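Local coordinates for protein lambda integrase (Enterobacteria phage lambda, PDB 1AE9) that catalyses site-specific recombination that integrates the phage genome into the host chromosome and, together with excisionase, excises the prophage again, at residues Gln14-Glu17 with Trp22-Leu25; Val55-Ser58 with Lys63-Ile66. All coordinates share one frame; numbering follows the deposited sequence.

Interaction 1. Residues Gln14-Glu17 with Trp22-Leu25; sequences QAAE and WLRL
Arg24 spans the gap between helices 6-15 and 21-33, reaching back from the second helix to the carboxylate of Glu17 and the backbone carbonyl of Gln14. Its chain runs extended from CG to NE, with CG set anti to its own carbonyl carbon (chi1 -77°), and this carries the guanidinium the whole way across. At the far end NH1 and NH2 both close on a single oxygen, Glu17 OE1, each at 2.8 Å, in an end-on salt bridge. OE1 lies close to the guanidinium plane, but the two flat groups are turned 50° against each other: NH2 meets the anti lone pair of the carboxylate oxygen, whereas NH1 comes from the syn side, tilted out of the carboxylate plane. Glu17 can offer that oxygen because its chain bends at chi2 (69°), folding back toward the arginine.

Arg24 NH2 has a second, weak bond to Gln14 O at 3.2 Å, the same carbonyl that accepts the backbone N-H of Glu17, three residues on. In this tyrosine recombinase catalytic domain, Arg24 thus links helix 21-33 to the C-terminal part of helix 6-15, and its NE adds a hydrogen bond to Tyr13 O. Against the aliphatic part of the arginine, Ala16 presents its methyl group: Ala16 CB touches Arg24 CG at 3.9 Å and Leu23 CD2 at 4.0 Å. Leu23 also packs on Ala116 of helix 106-120. Over the polar side comes a second subunit: Ala74 of that neighbouring copy packs on Glu17, and its Asp73 packs on Arg24.

Interaction 2. Residues Val55-Ser58 with Lys63-Ile66; sequences VEQS and KIAI
Glu56 lays its aliphatic stem alongside that of Lys63, the two pointing the same way, with Glu56 CG 3.7 Å from Lys63 CG. They are a non-hydrogen-bonded pair of the antiparallel beta hairpin formed by strands 52-56 and 63-67. The Glu56 chain continues straight past CG, while Lys63 turns at chi3 (-71°) and again at chi4. Their charged ends stay apart, Glu56 OE2 lying 4.7 Å from Lys63 NZ; any attraction between them is probably weak and long-range, and NZ makes a weak bond to Gly61 O in the connecting loop.

Next along the ladder, Val55 and Ile64 form the hydrogen-bonded pair: Val55 N donates to Ile64 O and Ile64 N to Val55 O, both at 2.9 Å and both nearly straight. On the face carrying these two residues, Val55 CB meets Ile64 CG1 at 4.1 Å, and Val55 CG2 reaches diagonally to Ile66 CD1, also 4.1 Å away.

Beyond the strand, Gln57 turns its amide to Gln35 and Leu155 O through NE2, and to Thr60 and the predicted active-site Arg36 through OE1. It thus probably positions Arg36. The same amide passes beside Ile64, with Gln57 NE2 4.3 Å from Ile64 CD1.

In the fold
Both segments of interaction 1 precede those of interaction 2 along the chain, and the two contacts lie on opposite sides of the centre of the catalytic domain. They are about 25 Å apart between centres and about 13 Å between nearest atoms, so they do not touch. Interaction 1 joins the first two helices of this catalytic domain, away from the annotated active-site residues. Interaction 2 belongs to the five-stranded mixed sheet, where strand 63-67 also pairs with strand 173-176. Of the two, only the hairpin lies beside the predicted catalytic arginines, which it reaches through Gln57. Neighbouring copies approach both: the second subunit at 14-17 and 22-25, the third at 55-58.

Interaction 1. Residues Gln14-Glu17 with Trp22-Leu25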
loop_
_atom_site.group_PDB
_atom_site.type_symbol
_atom_site.label_atom_id
_atom_site.label_comp_id
_atom_site.label_asym_id
_atom_site.label_seq_id
_atom_site.Cartn_x
_atom_site.Cartn_y
_atom_site.Cartn_z
ATOM N N GLN A 14 -0.733 23.146 12.314
ATOM C CA GLN A 14 -1.694 23.507 13.361
ATOM C C GLN A 14 -2.829 22.489 13.353
ATOM O O GLN A 14 -3.232 21.973 14.402
ATOM C CB GLN A 14 -2.267 24.912 13.095
ATOM C CG GLN A 14 -3.274 25.433 14.133
ATOM C CD GLN A 14 -4.654 24.770 14.051
ATOM O OE1 GLN A 14 -5.271 24.734 12.989
ATOM N NE2 GLN A 14 -5.135 24.244 15.175
ATOM N N ALA A 15 -3.351 22.224 12.156
ATOM C CA ALA A 15 -4.459 21.294 11.965
ATOM C C ALA A 15 -4.121 19.878 12.422
ATOM O O ALA A 15 -5.018 19.104 12.747
ATOM C CB ALA A 15 -4.893 21.296 10.506
ATOM N N ALA A 16 -2.829 19.553 12.460
ATOM C CA ALA A 16 -2.349 18.235 12.891
ATOM C C ALA A 16 -2.439 18.064 14.417
ATOM O O ALA A 16 -1.975 17.064 14.978
ATOM C CB ALA A 16 -0.910 18.017 12.411
ATOM N N GLU A 17 -3.025 19.053 15.085
ATOM C CA GLU A 17 -3.192 19.010 16.527
ATOM C C GLU A 17 -3.934 17.730 16.951
ATOM O O GLU A 17 -3.643 17.167 18.005
ATOM C CB GLU A 17 -3.952 20.256 16.999
ATOM C CG GLU A 17 -4.202 20.332 18.502
ATOM C CD GLU A 17 -2.943 20.565 19.336
ATOM O OE1 GLU A 17 -1.865 20.840 18.772
ATOM O OE2 GLU A 17 -3.035 20.489 20.575
ATOM N N TRP A 22 3.238 11.338 15.703
ATOM C CA TRP A 22 4.276 11.225 14.689
ATOM C C TRP A 22 4.095 12.100 13.445
ATOM O O TRP A 22 5.072 12.366 12.746
ATOM C CB TRP A 22 4.482 9.757 14.270
ATOM C CG TRP A 22 3.244 9.058 13.735
ATOM C CD1 TRP A 22 2.457 8.154 14.400
ATOM C CD2 TRP A 22 2.672 9.192 12.419
ATOM N NE1 TRP A 22 1.436 7.717 13.584
ATOM C CE2 TRP A 22 1.543 8.336 12.365
ATOM C CE3 TRP A 22 3.003 9.947 11.282
ATOM C CZ2 TRP A 22 0.745 8.216 11.217
ATOM C CZ3 TRP A 22 2.211 9.826 10.142
ATOM C CH2 TRP A 22 1.097 8.967 10.121
ATOM N N LEU A 23 2.873 12.565 13.169
ATOM C CA LEU A 23 2.637 13.369 11.971
ATOM C C LEU A 23 3.462 14.654 11.930
ATOM O O LEU A 23 4.178 14.893 10.957
ATOM C CB LEU A 23 1.140 13.680 11.772
ATOM C CG LEU A 23 0.808 14.432 10.466
ATOM C CD1 LEU A 23 1.369 13.689 9.243
ATOM C CD2 LEU A 23 -0.683 14.625 10.327
ATOM N N ARG A 24 3.372 15.473 12.974
ATOM C CA ARG A 24 4.131 16.720 13.028
ATOM C C ARG A 24 5.632 16.465 12.922
ATOM O O ARG A 24 6.351 17.211 12.248
ATOM C CB ARG A 24 3.819 17.492 14.314
ATOM C CG ARG A 24 2.477 18.209 14.277
ATOM C CD ARG A 24 2.225 18.996 15.550
ATOM N NE ARG A 24 1.066 19.879 15.426
ATOM C CZ ARG A 24 0.324 20.308 16.448
ATOM N NH1 ARG A 24 0.605 19.938 17.690
ATOM N NH2 ARG A 24 -0.699 21.122 16.229
ATOM N N LEU A 25 6.103 15.402 13.573
ATOM C CA LEU A 25 7.520 15.058 13.551
ATOM C C LEU A 25 7.963 14.604 12.160
ATOM O O LEU A 25 9.048 14.968 11.700
ATOM C CB LEU A 25 7.821 13.999 14.614
ATOM C CG LEU A 25 7.586 14.517 16.041
ATOM C CD1 LEU A 25 7.612 13.368 17.046
ATOM C CD2 LEU A 25 8.632 15.571 16.393
#

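Interaction 2. Residues Val55-Ser58 with Lys63-Ile66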
loop_
_atom_site.group_PDB
_atom_site.type_symbol
_atom_site.label_atom_id
_atom_site.label_comp_id
_atom_site.label_asym_id
_atom_site.label_seq_id
_atom_site.Cartn_x
_atom_site.Cartn_y
_atom_site.Cartn_z
ATOM N N VAL A 55 21.996 8.187 4.649
ATOM C CA VAL A 55 20.824 7.813 3.882
ATOM C C VAL A 55 21.155 7.273 2.500
ATOM O O VAL A 55 21.881 7.915 1.729
ATOM C CB VAL A 55 19.883 9.049 3.689
ATOM C CG1 VAL A 55 18.749 8.729 2.718
ATOM C CG2 VAL A 55 19.322 9.508 5.033
ATOM N N GLU A 56 20.680 6.067 2.206
ATOM C CA GLU A 56 20.841 5.525 0.866
ATOM C C GLU A 56 19.432 5.566 0.312
ATOM O O GLU A 56 18.545 4.850 0.784
ATOM C CB GLU A 56 21.345 4.090 0.822
ATOM C CG GLU A 56 21.370 3.618 -0.635
ATOM C CD GLU A 56 21.942 2.236 -0.842
ATOM O OE1 GLU A 56 22.555 1.682 0.088
ATOM O OE2 GLU A 56 21.778 1.707 -1.960
ATOM N N GLN A 57 19.208 6.429 -0.662
ATOM C CA GLN A 57 17.893 6.568 -1.239
ATOM C C GLN A 57 17.464 5.272 -1.903
ATOM O O GLN A 57 18.168 4.732 -2.763
ATOM C CB GLN A 57 17.880 7.749 -2.199
ATOM C CG GLN A 57 18.349 9.046 -1.515
ATOM C CD GLN A 57 18.181 10.264 -2.385
ATOM O OE1 GLN A 57 18.052 10.155 -3.605
ATOM N NE2 GLN A 57 18.151 11.433 -1.763
ATOM N N SER A 58 16.301 4.781 -1.481
ATOM C CA SER A 58 15.721 3.532 -1.962
ATOM C C SER A 58 15.533 3.472 -3.472
ATOM O O SER A 58 15.841 2.463 -4.107
ATOM C CB SER A 58 14.369 3.283 -1.271
ATOM O OG SER A 58 14.511 3.168 0.139
ATOM N N LYS A 63 23.807 7.780 -2.088
ATOM C CA LYS A 63 24.219 7.690 -0.687
ATOM C C LYS A 63 24.755 9.023 -0.159
ATOM O O LYS A 63 25.809 9.489 -0.597
ATOM C CB LYS A 63 25.284 6.599 -0.528
ATOM C CG LYS A 63 24.732 5.192 -0.604
ATOM C CD LYS A 63 25.826 4.140 -0.561
ATOM C CE LYS A 63 26.617 4.134 -1.850
ATOM N NZ LYS A 63 25.727 3.964 -3.033
ATOM N N ILE A 64 24.057 9.610 0.812
ATOM C CA ILE A 64 24.466 10.895 1.377
ATOM C C ILE A 64 24.558 10.872 2.894
ATOM O O ILE A 64 23.875 10.092 3.558
ATOM C CB ILE A 64 23.488 12.029 0.965
ATOM C CG1 ILE A 64 22.070 11.719 1.449
ATOM C CG2 ILE A 64 23.474 12.199 -0.544
ATOM C CD1 ILE A 64 21.067 12.795 1.097
ATOM N N ALA A 65 25.431 11.712 3.439
ATOM C CA ALA A 65 25.601 11.821 4.884
ATOM C C ALA A 65 25.090 13.216 5.245
ATOM O O ALA A 65 25.696 14.223 4.859
ATOM C CB ALA A 65 27.076 11.664 5.261
ATOM N N ILE A 66 23.954 13.270 5.938
ATOM C CA ILE A 66 23.327 14.539 6.309
ATOM C C ILE A 66 23.734 15.016 7.701
ATOM O O ILE A 66 23.538 14.306 8.689
ATOM C CB ILE A 66 21.768 14.442 6.246
ATOM C CG1 ILE A 66 21.318 13.817 4.918
ATOM C CG2 ILE A 66 21.150 15.833 6.374
ATOM C CD1 ILE A 66 19.813 13.577 4.820
#